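Side-chain contacts in lambda phage protein with carbohydrate-binding module (Shewanella oneidensis, PDB 2A5Z), which is of unknown function but binds magnesium and, having a jelly-roll fold with a carbohydrate-binding module, may recognise carbohydrate: residues C[63-67]-C[68-72]; C[219-222]-C[223-227]; C[125-128]-C[129-132]. One frame throughout, in Å; residues are numbered along the deposited sequence.

Overall arrangement
All three contacts are local, within continuous stretches of one jelly-roll chain, but differ in depth and chemistry. Contact 1 is a partly buried hairpin held by backbone hydrogen bonds, its apolar side chains turned into the fold. Contact 2 is a surface turn before strand 226-228, built on an asparagine whose side chain makes an Asx turn. Contact 3, in the loop between strands 119-125 and 134-137, has no hydrogen bond between its halves and relies on apolar packing. Contacts 1 and 2 reach the same sheet and meet where S69 OG and H227 NE2 probably share a hydrogen bond; both touch the second subunit. Contact 3 stands apart, its centre about 24 Å from that of contact 1.

Contact 1 (C[63-67]-C[68-72]); sequences TSANN and ISLLS
A65 and I68 are joined by a pair of backbone hydrogen bonds: A65 N gives to I68 O at 3.0 Å, and I68 N returns to A65 O at 2.9 Å. The first donor lies in the plane of its carbonyl, whereas the second stands well above it. Further from the turn, L70 N donates to T63 O at 2.8 Å in an almost straight bond. Between these levels S64 and S69 form a non-hydrogen-bonded pair, and there S64 CA lies 3.1 Å from I68 O in a CA-H...O contact. This is an antiparallel hairpin closed by a type I' turn, with N66 and N67 at its two corners. Both have positive phi, a backbone shape that asparagine tolerates better than most residues. Their amides serve the surroundings: N66 ND2 donates to S52 O and N67 ND2 to T42 O. N67 O and S69 OG share a water, 2.8 Å from the former and 2.7 Å from the latter, and S69 OG also pairs with H227. The small serines S64 and S69 share a face that lies against M57 and H58 of the second subunit, respectively. The other face is apolar. L70 has CG beside its backbone N (chi1 -57°), which brings the leucine alongside the first strand, CD1 4.0 Å from A65 CB; the small methyl leaves room for this branch. I68 CB lies 3.4 Å from A65 O, and the isoleucine side chain also packs on I249 and F251.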
loop_
_atom_site.group_PDB
_atom_site.type_symbol
_atom_site.label_atom_id
_atom_site.label_comp_id
_atom_site.label_asym_id
_atom_site.label_seq_id
_atom_site.Cartn_x
_atom_site.Cartn_y
_atom_site.Cartn_z
ATOM N N THR C 63 4.036 -8.192 2.702
ATOM C CA THR C 63 5.174 -7.857 3.554
ATOM C C THR C 63 5.071 -6.491 4.203
ATOM O O THR C 63 5.906 -6.146 5.048
ATOM C CB THR C 63 6.493 -7.968 2.795
ATOM O OG1 THR C 63 6.421 -7.169 1.606
ATOM C CG2 THR C 63 6.774 -9.432 2.439
ATOM N N SER C 64 4.060 -5.719 3.810
ATOM C CA SER C 64 3.757 -4.443 4.465
ATOM C C SER C 64 2.374 -3.935 4.100
ATOM O O SER C 64 1.798 -4.381 3.118
ATOM C CB SER C 64 4.799 -3.376 4.105
ATOM O OG SER C 64 4.808 -3.113 2.716
ATOM N N ALA C 65 1.865 -2.994 4.903
ATOM C CA ALA C 65 0.593 -2.313 4.656
ATOM C C ALA C 65 0.548 -1.045 5.498
ATOM O O ALA C 65 0.920 -1.067 6.664
ATOM C CB ALA C 65 -0.592 -3.228 5.026
ATOM N N ASN C 66 0.099 0.057 4.906
ATOM C CA ASN C 66 -0.021 1.348 5.604
ATOM C C ASN C 66 1.215 1.730 6.440
ATOM O O ASN C 66 1.089 2.107 7.609
ATOM C CB ASN C 66 -1.293 1.376 6.467
ATOM C CG ASN C 66 -2.528 0.926 5.706
ATOM O OD1 ASN C 66 -2.614 1.097 4.490
ATOM N ND2 ASN C 66 -3.498 0.347 6.422
ATOM N N ASN C 67 2.394 1.622 5.822
ATOM C CA ASN C 67 3.708 1.940 6.442
ATOM C C ASN C 67 4.307 0.854 7.349
ATOM O O ASN C 67 5.482 0.938 7.719
ATOM C CB ASN C 67 3.684 3.283 7.208
ATOM C CG ASN C 67 3.388 4.483 6.306
ATOM O OD1 ASN C 67 3.610 4.437 5.093
ATOM N ND2 ASN C 67 2.881 5.567 6.907
ATOM N N ILE C 68 3.499 -0.146 7.700
ATOM C CA ILE C 68 3.845 -1.140 8.724
ATOM C C ILE C 68 4.412 -2.392 8.074
ATOM O O ILE C 68 3.813 -2.924 7.138
ATOM C CB ILE C 68 2.609 -1.497 9.602
ATOM C CG1 ILE C 68 2.124 -0.259 10.365
ATOM C CG2 ILE C 68 2.912 -2.647 10.593
ATOM C CD1 ILE C 68 0.616 -0.249 10.599
ATOM N N SER C 69 5.568 -2.839 8.575
ATOM C CA SER C 69 6.214 -4.073 8.117
ATOM C C SER C 69 5.443 -5.277 8.627
ATOM O O SER C 69 5.031 -5.295 9.780
ATOM C CB SER C 69 7.653 -4.158 8.644
ATOM O OG SER C 69 8.380 -2.981 8.342
ATOM N N LEU C 70 5.242 -6.275 7.766
ATOM C CA LEU C 70 4.526 -7.488 8.150
ATOM C C LEU C 70 5.422 -8.663 7.816
ATOM O O LEU C 70 5.436 -9.162 6.696
ATOM C CB LEU C 70 3.170 -7.577 7.449
ATOM C CG LEU C 70 2.221 -6.393 7.680
ATOM C CD1 LEU C 70 1.090 -6.422 6.679
ATOM C CD2 LEU C 70 1.699 -6.368 9.130
ATOM N N LEU C 71 6.188 -9.079 8.813
ATOM C CA LEU C 71 7.367 -9.892 8.563
ATOM C C LEU C 71 7.196 -11.302 9.068
ATOM O O LEU C 71 6.962 -11.521 10.258
ATOM C CB LEU C 71 8.594 -9.229 9.201
ATOM C CG LEU C 71 8.887 -7.804 8.710
ATOM C CD1 LEU C 71 10.048 -7.172 9.466
ATOM C CD2 LEU C 71 9.171 -7.824 7.229
ATOM N N SER C 72 7.287 -12.246 8.136
ATOM C CA SER C 72 7.265 -13.667 8.437
ATOM C C SER C 72 8.677 -14.233 8.348
ATOM O O SER C 72 9.424 -13.906 7.419
ATOM C CB SER C 72 6.348 -14.391 7.453
ATOM O OG SER C 72 4.995 -14.038 7.682
HETATM O O HOH W 1 7.937 -0.295 8.022
#

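Contact 2 (C[219-222]-C[223-227]); sequences FRAD and NATAH
A221 CB meets A226 CB at 3.8 Å, methyl to methyl, where the two arms of the turn come together. F219 joins them by setting CE2 of its ring 3.9 Å from A226 CB, in an oblique approach. Its CG is anti to the backbone N (chi1 164°), which swings the ring along the chain to the second arm. Alanine is small enough at both positions to let the arms close up. T225 OG1 also reaches the A221 methyl, at 3.8 Å, and N223 OD1 lies close to the same carbon. N223 folds over its own turn: OD1 accepts from T225 N at 3.0 Å and from T225 OG1 at 2.6 Å. The first of these bonds makes an Asx turn, laid over a type I beta turn from N223 to A226 that leads into strand 226-228. The hydroxyl donor lies in the plane of the amide carbonyl and the backbone donor is tilted 16° from it, so two bonds fix the rotation of the asparagine side chain. Just before it, D222 is the centre of an inverse gamma turn, closed by a weak bond from N223 N to A221 O. The aspartate is steadied by R220, whose NH1 meets the syn lone pair of D222 OD1 at 2.9 Å in a salt bridge nearly coplanar with the guanidinium. That arginine has a second acidic partner in D195. Beyond the turn, H227 ND1 donates to A226 O at 2.7 Å, and its ring stacks edge-to-face with H58 of the second subunit.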
loop_
_atom_site.group_PDB
_atom_site.type_symbol
_atom_site.label_atom_id
_atom_site.label_comp_id
_atom_site.label_asym_id
_atom_site.label_seq_id
_atom_site.Cartn_x
_atom_site.Cartn_y
_atom_site.Cartn_z
ATOM N N PHE C 219 15.073 -1.471 25.248
ATOM C CA PHE C 219 15.959 -1.953 24.190
ATOM C C PHE C 219 15.725 -1.136 22.914
ATOM O O PHE C 219 14.586 -0.960 22.476
ATOM C CB PHE C 219 15.753 -3.450 23.877
ATOM C CG PHE C 219 16.374 -3.874 22.559
ATOM C CD1 PHE C 219 17.761 -3.822 22.379
ATOM C CD2 PHE C 219 15.574 -4.282 21.492
ATOM C CE1 PHE C 219 18.341 -4.179 21.161
ATOM C CE2 PHE C 219 16.139 -4.654 20.269
ATOM C CZ PHE C 219 17.528 -4.600 20.100
ATOM N N ARG C 220 16.814 -0.660 22.319
ATOM C CA ARG C 220 16.741 0.128 21.104
ATOM C C ARG C 220 17.902 -0.213 20.183
ATOM O O ARG C 220 19.037 -0.304 20.626
ATOM C CB ARG C 220 16.751 1.626 21.425
ATOM C CG ARG C 220 16.735 2.520 20.183
ATOM C CD ARG C 220 16.761 4.014 20.522
ATOM N NE ARG C 220 15.450 4.521 20.947
ATOM C CZ ARG C 220 14.483 4.925 20.120
ATOM N NH1 ARG C 220 14.644 4.881 18.805
ATOM N NH2 ARG C 220 13.346 5.375 20.616
ATOM N N ALA C 221 17.590 -0.424 18.908
ATOM C CA ALA C 221 18.583 -0.444 17.838
ATOM C C ALA C 221 17.989 0.334 16.679
ATOM O O ALA C 221 16.924 -0.029 16.154
ATOM C CB ALA C 221 18.928 -1.866 17.426
ATOM N N ASP C 222 18.654 1.431 16.311
ATOM C CA ASP C 222 18.179 2.300 15.236
ATOM C C ASP C 222 18.662 1.830 13.857
ATOM O O ASP C 222 19.248 2.592 13.079
ATOM C CB ASP C 222 18.565 3.761 15.508
ATOM C CG ASP C 222 17.721 4.400 16.624
ATOM O OD1 ASP C 222 16.689 3.823 17.035
ATOM O OD2 ASP C 222 18.092 5.499 17.081
ATOM N N ASN C 223 18.380 0.566 13.568
ATOM C CA ASN C 223 18.711 -0.058 12.289
ATOM C C ASN C 223 17.741 -1.219 12.055
ATOM O O ASN C 223 16.813 -1.416 12.848
ATOM C CB ASN C 223 20.182 -0.516 12.260
ATOM C CG ASN C 223 20.533 -1.443 13.414
ATOM O OD1 ASN C 223 19.854 -2.446 13.642
ATOM N ND2 ASN C 223 21.592 -1.110 14.152
ATOM N N ALA C 224 17.939 -1.980 10.983
ATOM C CA ALA C 224 16.979 -3.024 10.620
ATOM C C ALA C 224 17.195 -4.366 11.330
ATOM O O ALA C 224 16.556 -5.346 10.972
ATOM C CB ALA C 224 16.917 -3.207 9.081
ATOM N N THR C 225 18.080 -4.414 12.331
ATOM C CA THR C 225 18.185 -5.597 13.208
ATOM C C THR C 225 17.048 -5.629 14.231
ATOM O O THR C 225 16.798 -6.664 14.872
ATOM C CB THR C 225 19.539 -5.681 13.981
ATOM O OG1 THR C 225 19.589 -4.655 14.982
ATOM C CG2 THR C 225 20.722 -5.542 13.039
ATOM N N ALA C 226 16.361 -4.498 14.388
ATOM C CA ALA C 226 15.255 -4.410 15.334
ATOM C C ALA C 226 14.009 -3.800 14.685
ATOM O O ALA C 226 14.089 -3.216 13.608
ATOM C CB ALA C 226 15.674 -3.613 16.562
ATOM N N HIS C 227 12.863 -3.974 15.342
ATOM C CA HIS C 227 11.618 -3.302 14.986
ATOM C C HIS C 227 10.856 -3.023 16.273
ATOM O O HIS C 227 11.168 -3.609 17.313
ATOM C CB HIS C 227 10.764 -4.187 14.074
ATOM C CG HIS C 227 10.787 -3.796 12.628
ATOM N ND1 HIS C 227 11.952 -3.524 11.942
ATOM C CD2 HIS C 227 9.783 -3.666 11.727
ATOM C CE1 HIS C 227 11.665 -3.232 10.685
ATOM N NE2 HIS C 227 10.356 -3.307 10.530
#

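Contact 3 (C[125-128]-C[129-132]); sequences KTPS and AFNP
The F130 ring is approached obliquely by T126 and P127, both nearest at its CE1 corner. T126 CB lies 3.9 Å from F130 CE1, and the threonine methyl CG2 follows at 4.0 Å from that same atom. P127 CD is a looser neighbour of F130 CE1, at 4.3 Å. F130 CB leaves its backbone away from residues 125-128, but with CG beside the backbone N (chi1 -67°) the ring folds back to reach them. Around the contact the ring also touches N157 and T181. The chain here has left strand 119-125 and is crossing toward strand 134-137, in a connecting loop of the jelly roll with no hydrogen bond between 125-128 and 129-132. Threonine suits the start of this loop because its two branches do separate work: CG2 packs on the phenylalanine, while OG1 accepts from T183 N and donates to S180 O. The puckered proline ring lies along the next residues, with both CB and CG 3.6 Å from A129 O, and its closed ring restrains the backbone at this point. At the exposed S128 and A129, S128 OG contacts a water at 2.5 Å, and the same water accepts a weak bond from A129 N at 3.1 Å. A129 O is held in turn by the side-chain amide of Q134.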
loop_
_atom_site.group_PDB
_atom_site.type_symbol
_atom_site.label_atom_id
_atom_site.label_comp_id
_atom_site.label_asym_id
_atom_site.label_seq_id
_atom_site.Cartn_x
_atom_site.Cartn_y
_atom_site.Cartn_z
ATOM N N LYS C 125 -5.604 -11.574 20.431
ATOM C CA LYS C 125 -6.326 -12.673 21.066
ATOM C C LYS C 125 -5.361 -13.775 21.461
ATOM O O LYS C 125 -4.569 -14.254 20.637
ATOM C CB LYS C 125 -7.404 -13.236 20.127
ATOM C CG LYS C 125 -8.349 -14.249 20.798
ATOM C CD LYS C 125 -9.430 -14.760 19.857
ATOM C CE LYS C 125 -10.427 -15.642 20.630
ATOM N NZ LYS C 125 -11.466 -16.258 19.766
ATOM N N THR C 126 -5.440 -14.191 22.720
ATOM C CA THR C 126 -4.664 -15.332 23.182
ATOM C C THR C 126 -5.096 -16.615 22.447
ATOM O O THR C 126 -6.255 -16.735 22.039
ATOM C CB THR C 126 -4.747 -15.503 24.705
ATOM O OG1 THR C 126 -6.117 -15.484 25.124
ATOM C CG2 THR C 126 -3.984 -14.376 25.390
ATOM N N PRO C 127 -4.150 -17.557 22.242
ATOM C CA PRO C 127 -4.482 -18.835 21.604
ATOM C C PRO C 127 -5.452 -19.665 22.461
ATOM O O PRO C 127 -5.668 -19.339 23.634
ATOM C CB PRO C 127 -3.118 -19.535 21.490
ATOM C CG PRO C 127 -2.245 -18.888 22.500
ATOM C CD PRO C 127 -2.720 -17.474 22.610
ATOM N N SER C 128 -6.024 -20.724 21.887
ATOM C CA SER C 128 -6.970 -21.570 22.617
ATOM C C SER C 128 -6.301 -22.514 23.637
ATOM O O SER C 128 -6.980 -23.103 24.495
ATOM C CB SER C 128 -7.853 -22.351 21.643
ATOM O OG SER C 128 -7.070 -23.229 20.865
ATOM N N ALA C 129 -4.981 -22.666 23.523
ATOM C CA ALA C 129 -4.163 -23.361 24.519
ATOM C C ALA C 129 -2.856 -22.603 24.666
ATOM O O ALA C 129 -2.222 -22.249 23.658
ATOM C CB ALA C 129 -3.884 -24.813 24.092
ATOM N N PHE C 130 -2.458 -22.337 25.908
ATOM C CA PHE C 130 -1.117 -21.831 26.174
ATOM C C PHE C 130 -0.084 -22.955 26.032
ATOM O O PHE C 130 -0.408 -24.135 26.157
ATOM C CB PHE C 130 -1.029 -21.172 27.557
ATOM C CG PHE C 130 -1.836 -19.898 27.679
ATOM C CD1 PHE C 130 -1.645 -18.841 26.789
ATOM C CD2 PHE C 130 -2.789 -19.761 28.691
ATOM C CE1 PHE C 130 -2.394 -17.671 26.903
ATOM C CE2 PHE C 130 -3.540 -18.595 28.812
ATOM C CZ PHE C 130 -3.348 -17.553 27.921
ATOM N N ASN C 131 1.156 -22.574 25.755
ATOM C CA ASN C 131 2.245 -23.520 25.575
ATOM C C ASN C 131 3.521 -22.790 25.993
ATOM O O ASN C 131 3.667 -21.601 25.688
ATOM C CB ASN C 131 2.293 -23.964 24.102
ATOM C CG ASN C 131 3.273 -25.099 23.848
ATOM O OD1 ASN C 131 4.494 -24.916 23.912
ATOM N ND2 ASN C 131 2.742 -26.273 23.517
ATOM N N PRO C 132 4.418 -23.466 26.743
ATOM C CA PRO C 132 5.682 -22.842 27.152
ATOM C C PRO C 132 6.552 -22.341 25.985
ATOM O O PRO C 132 7.441 -21.526 26.202
ATOM C CB PRO C 132 6.401 -23.951 27.937
ATOM C CG PRO C 132 5.671 -25.214 27.637
ATOM C CD PRO C 132 4.271 -24.825 27.294
HETATM O O HOH W 2 -4.551 -23.335 20.537
#